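Local coordinates for protein alpha-L-rhamnosidase (PDB 6GSZ) that probably hydrolyses terminal non-reducing alpha-L-rhamnose residues of alpha-L-rhamnosides and binds calcium, at residues S177-N185 / F296-D305. Sequence-based numbering, arbitrary orientation.
Sequences SYQYRHEYN and FPKERLASPD. With NAG (2-acetamido-2-deoxy-beta-D-glucopyranose), chain B.
Arg300 lays its guanidinium over the backbone of Gln179: CA of Gln179 stands 3.9 Å above the centre of that plane, and the group is sandwiched, with Pro297 CG toward the rim of the opposite face. Its rim works through water: one molecule joins Arg300 NH1 to Tyr178 O and to ND1 of His182, lying in the plane of the imidazole. That ring is fixed further by NE2, bonded to Ala153 O, by Tyr178 CD1 over the centre of one face, and by Phe296, which forms an offset edge-to-face pair with the imidazole, planes at 85°. With CG anti to the backbone N (chi1 -170°), His182 turns its ring to the side of the strand that Leu301 shares.

Strand 301-302 pairs in parallel with 182-183 and forms one edge strand of a mixed five-stranded sheet in the rhamnosidase N-terminal domain. The evidence is the staggered bonding: His182 N to Arg300 O (2.8 Å), Ala302 N to His182 O (2.9 Å) and Tyr184 N to Ala302 O (3.0 Å). On the other face, Arg181 CG meets Ala302 CB at 3.8 Å, and Arg181 NH1 makes an in-plane salt bridge to the anti lone pair of Glu183 OE2, while its NE pairs with Asp497 of helix 488-503. The other carboxylate oxygen, Glu183 OE1, rests 3.5 Å from CG of Pro304. At the Arg300 end of the contact, the Gln179 side chain turns to the glycan: NE2 donates to O7 of its N-acetylglucosamine in a nearly straight bond (173°).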
ATOM      1  N   SER A 177     -13.345   2.246   6.145  1.00 10.22           N
ATOM      2  CA  SER A 177     -14.754   1.920   6.082  1.00 10.49           C
ATOM      3  C   SER A 177     -15.350   2.594   7.324  1.00 10.32           C
ATOM      4  O   SER A 177     -15.622   1.959   8.331  1.00 11.26           O
ATOM      5  CB  SER A 177     -14.990   0.426   6.060  1.00 10.88           C
ATOM      6  OG  SER A 177     -14.476  -0.143   4.858  1.00 11.56           O
ATOM      7  N   TYR A 178     -15.628   3.909   7.175  1.00 10.48           N
ATOM      8  CA  TYR A 178     -15.816   4.791   8.340  1.00 10.62           C
ATOM      9  C   TYR A 178     -17.009   4.388   9.205  1.00 11.26           C
ATOM     10  O   TYR A 178     -16.984   4.678  10.412  1.00 14.73           O
ATOM     11  CB  TYR A 178     -16.062   6.232   7.905  1.00 10.66           C
ATOM     12  CG  TYR A 178     -14.964   6.855   7.099  1.00  9.36           C
ATOM     13  CD1 TYR A 178     -13.715   7.121   7.640  1.00 10.05           C
ATOM     14  CD2 TYR A 178     -15.175   7.234   5.782  1.00  9.46           C
ATOM     15  CE1 TYR A 178     -12.743   7.799   6.922  1.00  9.55           C
ATOM     16  CE2 TYR A 178     -14.219   7.896   5.039  1.00  9.08           C
ATOM     17  CZ  TYR A 178     -12.981   8.173   5.595  1.00  9.51           C
ATOM     18  OH  TYR A 178     -12.051   8.859   4.844  1.00 10.63           O
ATOM     19  N   GLN A 179     -18.040   3.766   8.623  1.00 11.42           N
ATOM     20  CA  GLN A 179     -19.201   3.391   9.462  1.00 13.20           C
ATOM     21  C   GLN A 179     -18.860   2.281  10.465  1.00 13.07           C
ATOM     22  O   GLN A 179     -19.657   2.032  11.385  1.00 15.58           O
ATOM     23  CB  GLN A 179     -20.432   3.015   8.637  1.00 13.79           C
ATOM     24  CG  GLN A 179     -20.420   1.673   7.918  1.00 14.01           C
ATOM     25  CD  GLN A 179     -19.759   1.657   6.569  1.00 13.13           C
ATOM     26  OE1 GLN A 179     -18.654   2.226   6.345  1.00 13.19           O
ATOM     27  NE2 GLN A 179     -20.452   0.984   5.651  1.00 14.19           N
ATOM     28  N   TYR A 180     -17.756   1.557  10.221  1.00 11.74           N
ATOM     29  CA  TYR A 180     -17.263   0.497  11.101  1.00 12.04           C
ATOM     30  C   TYR A 180     -16.026   0.934  11.889  1.00 11.50           C
ATOM     31  O   TYR A 180     -15.914   0.620  13.074  1.00 15.77           O
ATOM     32  CB  TYR A 180     -16.935  -0.751  10.289  1.00 12.28           C
ATOM     33  CG  TYR A 180     -18.098  -1.297   9.522  1.00 12.54           C
ATOM     34  CD1 TYR A 180     -19.193  -1.802  10.199  1.00 15.41           C
ATOM     35  CD2 TYR A 180     -18.113  -1.314   8.136  1.00 14.00           C
ATOM     36  CE1 TYR A 180     -20.271  -2.318   9.515  1.00 16.04           C
ATOM     37  CE2 TYR A 180     -19.221  -1.781   7.445  1.00 13.66           C
ATOM     38  CZ  TYR A 180     -20.278  -2.323   8.138  1.00 15.27           C
ATOM     39  OH  TYR A 180     -21.392  -2.795   7.516  1.00 19.40           O
ATOM     40  N   ARG A 181     -15.116   1.636  11.231  1.00 11.12           N
ATOM     41  CA  ARG A 181     -13.790   1.931  11.803  1.00 10.99           C
ATOM     42  C   ARG A 181     -13.373   3.287  11.254  1.00 10.72           C
ATOM     43  O   ARG A 181     -13.432   3.491  10.042  1.00 11.96           O
ATOM     44  CB  ARG A 181     -12.793   0.834  11.427  1.00 11.40           C
ATOM     45  CG  ARG A 181     -11.417   0.975  12.070  1.00 12.35           C
ATOM     46  CD  ARG A 181     -10.494  -0.153  11.676  1.00 11.44           C
ATOM     47  NE  ARG A 181     -10.124  -0.050  10.268  1.00 11.26           N
ATOM     48  CZ  ARG A 181      -9.097   0.655   9.750  1.00 10.33           C
ATOM     49  NH1 ARG A 181      -8.115   1.129  10.541  1.00 11.53           N
ATOM     50  NH2 ARG A 181      -9.081   0.853   8.419  1.00 10.77           N
ATOM     51  N   HIS A 182     -12.979   4.167  12.171  1.00 10.00           N
ATOM     52  CA  HIS A 182     -12.636   5.531  11.762  1.00  9.96           C
ATOM     53  C   HIS A 182     -11.354   5.919  12.493  1.00  8.60           C
ATOM     54  O   HIS A 182     -11.329   5.973  13.726  1.00 10.94           O
ATOM     55  CB  HIS A 182     -13.794   6.464  12.073  1.00 10.75           C
ATOM     56  CG  HIS A 182     -13.737   7.848  11.517  1.00 10.11           C
ATOM     57  ND1 HIS A 182     -14.869   8.472  11.027  1.00 11.11           N
ATOM     58  CD2 HIS A 182     -12.704   8.701  11.370  1.00 10.78           C
ATOM     59  CE1 HIS A 182     -14.511   9.666  10.591  1.00 12.65           C
ATOM     60  NE2 HIS A 182     -13.213   9.865  10.829  1.00 11.27           N
ATOM     61  N   GLU A 183     -10.267   6.091  11.723  1.00  9.37           N
ATOM     62  CA  GLU A 183      -8.967   6.314  12.378  1.00 10.27           C
ATOM     63  C   GLU A 183      -8.882   7.734  12.914  1.00  9.98           C
ATOM     64  O   GLU A 183      -9.480   8.683  12.330  1.00 10.82           O
ATOM     65  CB  GLU A 183      -7.758   6.068  11.467  1.00 10.06           C
ATOM     66  CG  GLU A 183      -7.501   4.582  11.251  1.00 10.76           C
ATOM     67  CD  GLU A 183      -6.395   4.257  10.280  1.00 10.88           C
ATOM     68  OE1 GLU A 183      -5.553   5.134   9.990  1.00 12.04           O
ATOM     69  OE2 GLU A 183      -6.319   3.069   9.847  1.00 11.59           O
ATOM     70  N   TYR A 184      -8.203   7.894  14.048  1.00 10.48           N
ATOM     71  CA  TYR A 184      -7.845   9.200  14.572  1.00 10.22           C
ATOM     72  C   TYR A 184      -6.340   9.216  14.808  1.00  8.39           C
ATOM     73  O   TYR A 184      -5.702   8.145  14.980  1.00  9.74           O
ATOM     74  CB  TYR A 184      -8.571   9.583  15.877  1.00 10.40           C
ATOM     75  CG  TYR A 184      -8.068   8.788  17.051  1.00 11.34           C
ATOM     76  CD1 TYR A 184      -8.553   7.528  17.332  1.00 11.58           C
ATOM     77  CD2 TYR A 184      -7.131   9.335  17.892  1.00 11.66           C
ATOM     78  CE1 TYR A 184      -7.999   6.780  18.367  1.00 11.55           C
ATOM     79  CE2 TYR A 184      -6.583   8.605  18.933  1.00 12.10           C
ATOM     80  CZ  TYR A 184      -7.035   7.332  19.181  1.00 13.43           C
ATOM     81  OH  TYR A 184      -6.472   6.648  20.228  1.00 14.30           O
ATOM     82  N   ASN A 185      -5.735  10.384  14.782  1.00  9.79           N
ATOM     83  CA  ASN A 185      -4.304  10.577  14.878  1.00  9.15           C
ATOM     84  C   ASN A 185      -3.891  11.208  16.196  1.00  9.96           C
ATOM     85  O   ASN A 185      -4.657  11.965  16.787  1.00 10.29           O
ATOM     86  CB  ASN A 185      -3.735  11.322  13.684  1.00 10.18           C
ATOM     87  CG  ASN A 185      -4.175  10.686  12.385  1.00 10.77           C
ATOM     88  OD1 ASN A 185      -4.813  11.330  11.527  1.00 12.45           O
ATOM     89  ND2 ASN A 185      -3.895   9.398  12.238  1.00 11.98           N
ATOM     90  N   PHE A 296     -22.352  11.303  16.772  1.00 14.21           N
ATOM     91  CA  PHE A 296     -21.267  10.429  16.251  1.00 13.82           C
ATOM     92  C   PHE A 296     -20.906   9.358  17.273  1.00 14.94           C
ATOM     93  O   PHE A 296     -20.625   9.682  18.430  1.00 15.92           O
ATOM     94  CB  PHE A 296     -20.020  11.259  15.947  1.00 13.06           C
ATOM     95  CG  PHE A 296     -18.904  10.436  15.372  1.00 13.08           C
ATOM     96  CD1 PHE A 296     -18.866  10.216  14.012  1.00 15.03           C
ATOM     97  CD2 PHE A 296     -17.883   9.945  16.168  1.00 15.17           C
ATOM     98  CE1 PHE A 296     -17.839   9.506  13.438  1.00 18.13           C
ATOM     99  CE2 PHE A 296     -16.860   9.222  15.592  1.00 17.52           C
ATOM    100  CZ  PHE A 296     -16.850   8.997  14.240  1.00 18.25           C
ATOM    101  N   PRO A 297     -20.894   8.066  16.881  1.00 14.64           N
ATOM    102  CA  PRO A 297     -20.510   7.018  17.825  1.00 14.78           C
ATOM    103  C   PRO A 297     -19.002   6.811  17.966  1.00 13.52           C
ATOM    104  O   PRO A 297     -18.354   6.289  17.031  1.00 13.32           O
ATOM    105  CB  PRO A 297     -21.210   5.781  17.257  1.00 17.00           C
ATOM    106  CG  PRO A 297     -21.351   6.037  15.792  1.00 20.89           C
ATOM    107  CD  PRO A 297     -21.358   7.532  15.592  1.00 14.83           C
ATOM    108  N   LYS A 298     -18.460   7.204  19.126  1.00 14.20           N
ATOM    109  CA  LYS A 298     -16.994   7.137  19.397  1.00 13.75           C
ATOM    110  C   LYS A 298     -16.484   5.694  19.465  1.00 13.36           C
ATOM    111  O   LYS A 298     -15.279   5.514  19.538  1.00 15.17           O
ATOM    112  CB  LYS A 298     -16.657   7.870  20.700  1.00 13.99           C
ATOM    113  CG  LYS A 298     -16.780   9.385  20.618  1.00 16.01           C
ATOM    114  CD  LYS A 298     -16.210  10.061  21.833  1.00 21.40           C
ATOM    115  CE  LYS A 298     -16.234  11.557  21.756  1.00 19.77           C
ATOM    116  NZ  LYS A 298     -17.617  12.070  21.868  1.00 20.81           N
ATOM    117  N   GLU A 299     -17.387   4.700  19.397  1.00 13.88           N
ATOM    118  CA  GLU A 299     -16.986   3.282  19.411  1.00 14.13           C
ATOM    119  C   GLU A 299     -16.246   2.912  18.124  1.00 13.75           C
ATOM    120  O   GLU A 299     -15.521   1.928  18.130  1.00 15.49           O
ATOM    121  CB  GLU A 299     -18.206   2.363  19.616  1.00 18.29           C
ATOM    122  CG  GLU A 299     -18.760   2.454  21.028  1.00 24.23           C
ATOM    123  CD  GLU A 299     -19.668   3.643  21.338  1.00 28.79           C
ATOM    124  OE1 GLU A 299     -20.071   4.410  20.375  1.00 24.02           O
ATOM    125  OE2 GLU A 299     -19.988   3.811  22.552  1.00 34.95           O
ATOM    126  N   ARG A 300     -16.411   3.687  17.034  1.00 13.04           N
ATOM    127  CA  ARG A 300     -15.734   3.346  15.778  1.00 13.39           C
ATOM    128  C   ARG A 300     -14.292   3.863  15.742  1.00 11.62           C
ATOM    129  O   ARG A 300     -13.550   3.497  14.803  1.00 13.36           O
ATOM    130  CB  ARG A 300     -16.477   3.860  14.546  1.00 17.67           C
ATOM    131  CG  ARG A 300     -17.967   4.070  14.712  1.00 16.75           C
ATOM    132  CD  ARG A 300     -18.476   5.058  13.675  1.00 18.92           C
ATOM    133  NE  ARG A 300     -19.804   4.698  13.180  1.00 18.42           N
ATOM    134  CZ  ARG A 300     -20.588   5.483  12.472  1.00 18.33           C
ATOM    135  NH1 ARG A 300     -20.142   6.659  12.049  1.00 17.31           N
ATOM    136  NH2 ARG A 300     -21.834   5.130  12.185  1.00 22.67           N
ATOM    137  N   LEU A 301     -13.912   4.713  16.706  1.00 11.43           N
ATOM    138  CA  LEU A 301     -12.604   5.349  16.626  1.00 11.57           C
ATOM    139  C   LEU A 301     -11.479   4.331  16.885  1.00 12.64           C
ATOM    140  O   LEU A 301     -11.577   3.552  17.832  1.00 16.86           O
ATOM    141  CB  LEU A 301     -12.524   6.546  17.575  1.00 11.96           C
ATOM    142  CG  LEU A 301     -13.437   7.711  17.204  1.00 12.55           C
ATOM    143  CD1 LEU A 301     -13.586   8.655  18.362  1.00 13.08           C
ATOM    144  CD2 LEU A 301     -12.970   8.419  15.956  1.00 13.06           C
ATOM    145  N   ALA A 302     -10.449   4.387  16.029  1.00  9.82           N
ATOM    146  CA  ALA A 302      -9.355   3.437  16.103  1.00 10.00           C
ATOM    147  C   ALA A 302      -8.025   4.149  15.851  1.00 10.67           C
ATOM    148  O   ALA A 302      -7.912   5.049  15.021  1.00 12.06           O
ATOM    149  CB  ALA A 302      -9.524   2.344  15.071  1.00 12.65           C
ATOM    150  N   SER A 303      -6.957   3.633  16.489  1.00 10.78           N
ATOM    151  CA  SER A 303      -5.600   4.006  16.148  1.00 10.41           C
ATOM    152  C   SER A 303      -5.234   3.374  14.804  1.00 10.11           C
ATOM    153  O   SER A 303      -5.647   2.247  14.517  1.00 11.57           O
ATOM    154  CB  SER A 303      -4.641   3.491  17.202  1.00 11.54           C
ATOM    155  OG  SER A 303      -4.917   4.097  18.454  1.00 15.25           O
ATOM    156  N   PRO A 304      -4.408   4.025  13.986  1.00  9.68           N
ATOM    157  CA  PRO A 304      -3.826   3.383  12.807  1.00 10.04           C
ATOM    158  C   PRO A 304      -3.010   2.144  13.172  1.00 10.51           C
ATOM    159  O   PRO A 304      -2.323   2.155  14.207  1.00 12.53           O
ATOM    160  CB  PRO A 304      -2.931   4.444  12.209  1.00 10.95           C
ATOM    161  CG  PRO A 304      -3.489   5.747  12.700  1.00 12.27           C
ATOM    162  CD  PRO A 304      -3.992   5.436  14.089  1.00 11.30           C
ATOM    163  N   ASP A 305      -3.028   1.156  12.275  1.00  9.54           N
ATOM    164  CA  ASP A 305      -2.132   0.009  12.360  1.00  9.29           C
ATOM    165  C   ASP A 305      -0.850   0.266  11.600  1.00 10.24           C
ATOM    166  O   ASP A 305       0.149  -0.451  11.860  1.00 12.27           O
ATOM    167  CB  ASP A 305      -2.830  -1.230  11.843  1.00  9.97           C
ATOM    168  CG  ASP A 305      -4.066  -1.585  12.644  1.00 11.85           C
ATOM    169  OD1 ASP A 305      -3.921  -1.863  13.848  1.00 14.13           O
ATOM    170  OD2 ASP A 305      -5.194  -1.504  12.088  1.00 14.29           O
TER
HETATM  171  C1  NAG B   1     -25.442  -3.061   5.492  1.00 19.14           C
HETATM  172  C2  NAG B   1     -25.265  -1.553   5.733  1.00 17.64           C
HETATM  173  C3  NAG B   1     -26.553  -0.814   5.457  1.00 22.59           C
HETATM  174  C4  NAG B   1     -27.075  -1.101   4.070  1.00 23.33           C
HETATM  175  C5  NAG B   1     -27.195  -2.617   3.905  1.00 21.96           C
HETATM  176  C6  NAG B   1     -27.567  -2.963   2.471  1.00 26.90           C
HETATM  177  C7  NAG B   1     -23.713  -0.546   7.357  1.00 18.93           C
HETATM  178  C8  NAG B   1     -23.409  -0.394   8.826  1.00 20.47           C
HETATM  179  N2  NAG B   1     -24.827  -1.271   7.071  1.00 18.36           N
HETATM  180  O3  NAG B   1     -26.314   0.580   5.598  1.00 23.93           O
HETATM  181  O4  NAG B   1     -28.354  -0.481   3.985  1.00 27.76           O
HETATM  182  O5  NAG B   1     -25.901  -3.197   4.151  1.00 21.30           O
HETATM  183  O6  NAG B   1     -26.670  -2.284   1.531  1.00 31.21           O
HETATM  184  O7  NAG B   1     -22.989  -0.069   6.470  1.00 20.79           O
HETATM  185  O   HOH W   1     -17.397   7.297  11.041  1.00 15.35           O
HETATM  186  O   HOH W   2     -22.440   1.809  11.498  1.00 44.03           O
HETATM  187  O   HOH W   3      -7.049   0.247  13.099  1.00 12.80           O
HETATM  188  O   HOH W   4      -3.704   2.124   9.684  1.00 11.92           O
HETATM  189  O   HOH W   5      -6.885   4.034  20.346  1.00 15.76           O